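Local coordinates for protein mannose recognizing lectin (Marasmius oreades, PDB 4TKC) that probably serves as a carbohydrate-binding lectin of the bulb-type family, with mannose bound in its pockets, at residues H5-S9 / T10-N14. Residues are numbered along the deposited sequence; the frame is centred on the assembly and turned at random.
Sequences HPYGS and TLPEN
T10 N donates to Y7 O at 3.2 Å, closing a type II' beta turn from Y7 to T10, with G8 at positive phi. The next pair is made of two hydroxyls. S9 OG and T10 OG1 lie 2.8 Å apart and share a hydrogen bond, and either may be the donor. With OG1 anti to its carbonyl carbon (chi1 -59°), T10 turns its hydroxyl back toward S9 OG. The turn leads into strand 10-12, an outer strand, within this chain, of a four-stranded antiparallel sheet in this bulb-type lectin fold. S9, still in the turn, bonds through its backbone to C95, and L11 in the strand bonds likewise to L93; both partners lie on strand 92-95.

The Y7 side chain meets L11 and P12 through apolar contacts. L11 CD1 lies over one face of the Y7 ring, a CH-pi contact with CD1 3.6 Å from the centroid and displaced toward the rim. P12 CD approaches Y7 CD1 obliquely at 3.7 Å. The Y7 hydroxyl finds its partners outside this contact. Y7 OH accepts from V16 N of the same chain and donates to N14 O of the second subunit. N14 O here receives the matching bond from Y7 OH of that subunit, a reciprocal pair across the dimer interface.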
loop_
_atom_site.group_PDB
_atom_site.type_symbol
_atom_site.label_atom_id
_atom_site.label_comp_id
_atom_site.label_asym_id
_atom_site.label_seq_id
_atom_site.Cartn_x
_atom_site.Cartn_y
_atom_site.Cartn_z
ATOM N N HIS A 5 -5.945 -9.018 0.321
ATOM C CA HIS A 5 -5.718 -8.568 -1.044
ATOM C C HIS A 5 -6.300 -7.171 -1.301
ATOM O O HIS A 5 -7.472 -7.052 -1.652
ATOM C CB HIS A 5 -6.343 -9.580 -1.987
ATOM C CG HIS A 5 -5.824 -10.961 -1.780
ATOM N ND1 HIS A 5 -6.648 -12.066 -1.703
ATOM C CD2 HIS A 5 -4.568 -11.406 -1.544
ATOM C CE1 HIS A 5 -5.907 -13.145 -1.511
ATOM N NE2 HIS A 5 -4.639 -12.778 -1.448
ATOM N N PRO A 6 -5.460 -6.113 -1.132
ATOM C CA PRO A 6 -6.012 -4.748 -1.240
ATOM C C PRO A 6 -6.062 -4.251 -2.667
ATOM O O PRO A 6 -6.549 -3.157 -2.931
ATOM C CB PRO A 6 -5.028 -3.900 -0.447
ATOM C CG PRO A 6 -4.122 -4.825 0.270
ATOM C CD PRO A 6 -4.136 -6.114 -0.505
ATOM N N TYR A 7 -5.548 -5.081 -3.593
ATOM C CA TYR A 7 -5.253 -4.623 -4.948
ATOM C C TYR A 7 -5.718 -5.576 -6.052
ATOM O O TYR A 7 -5.387 -5.336 -7.226
ATOM C CB TYR A 7 -3.734 -4.427 -5.101
ATOM C CG TYR A 7 -3.182 -3.240 -4.389
ATOM C CD1 TYR A 7 -3.320 -2.008 -4.963
ATOM C CD2 TYR A 7 -2.318 -3.398 -3.342
ATOM C CE1 TYR A 7 -2.842 -0.894 -4.300
ATOM C CE2 TYR A 7 -1.812 -2.288 -2.673
ATOM C CZ TYR A 7 -2.011 -1.045 -3.221
ATOM O OH TYR A 7 -1.442 0.068 -2.564
ATOM N N GLY A 8 -6.447 -6.633 -5.704
ATOM C CA GLY A 8 -6.685 -7.716 -6.689
ATOM C C GLY A 8 -5.346 -8.255 -7.215
ATOM O O GLY A 8 -4.435 -8.569 -6.463
ATOM N N SER A 9 -5.221 -8.240 -8.542
ATOM C CA SER A 9 -4.018 -8.773 -9.188
ATOM C C SER A 9 -2.848 -7.824 -9.394
ATOM O O SER A 9 -1.722 -8.222 -9.697
ATOM C CB SER A 9 -4.385 -9.280 -10.604
ATOM O OG SER A 9 -4.751 -8.179 -11.449
ATOM N N THR A 10 -3.099 -6.526 -9.192
ATOM C CA THR A 10 -2.231 -5.539 -9.781
ATOM C C THR A 10 -1.791 -4.431 -8.814
ATOM O O THR A 10 -2.638 -3.796 -8.156
ATOM C CB THR A 10 -2.913 -4.923 -11.025
ATOM O OG1 THR A 10 -3.208 -5.958 -11.990
ATOM C CG2 THR A 10 -2.065 -3.803 -11.666
ATOM N N LEU A 11 -0.484 -4.230 -8.701
ATOM C CA LEU A 11 0.117 -3.157 -7.906
ATOM C C LEU A 11 0.445 -2.001 -8.828
ATOM O O LEU A 11 1.372 -2.080 -9.613
ATOM C CB LEU A 11 1.407 -3.651 -7.223
ATOM C CG LEU A 11 1.823 -2.858 -5.995
ATOM C CD1 LEU A 11 0.746 -2.917 -4.910
ATOM C CD2 LEU A 11 3.144 -3.346 -5.453
ATOM N N PRO A 12 -0.378 -0.955 -8.835
ATOM C CA PRO A 12 -0.081 0.234 -9.640
ATOM C C PRO A 12 0.987 1.146 -8.997
ATOM O O PRO A 12 1.480 0.842 -7.917
ATOM C CB PRO A 12 -1.437 0.957 -9.705
ATOM C CG PRO A 12 -2.232 0.425 -8.576
ATOM C CD PRO A 12 -1.558 -0.759 -7.972
ATOM N N GLU A 13 1.422 2.171 -9.733
ATOM C CA GLU A 13 2.307 3.195 -9.150
ATOM C C GLU A 13 1.757 3.732 -7.833
ATOM O O GLU A 13 0.549 3.886 -7.679
ATOM C CB GLU A 13 2.575 4.339 -10.122
ATOM C CG GLU A 13 3.365 3.880 -11.362
ATOM C CD GLU A 13 3.711 5.046 -12.300
ATOM O OE1 GLU A 13 3.715 6.211 -11.838
ATOM O OE2 GLU A 13 3.937 4.808 -13.502
ATOM N N ASN A 14 2.691 3.800 -6.910
ATOM C CA ASN A 14 2.410 4.147 -5.489
ATOM C C ASN A 14 1.748 3.037 -4.705
ATOM O O ASN A 14 1.383 3.196 -3.554
ATOM C CB ASN A 14 1.583 5.438 -5.318
ATOM C CG ASN A 14 2.367 6.653 -5.709
ATOM O OD1 ASN A 14 3.536 6.797 -5.300
ATOM N ND2 ASN A 14 1.806 7.462 -6.595
#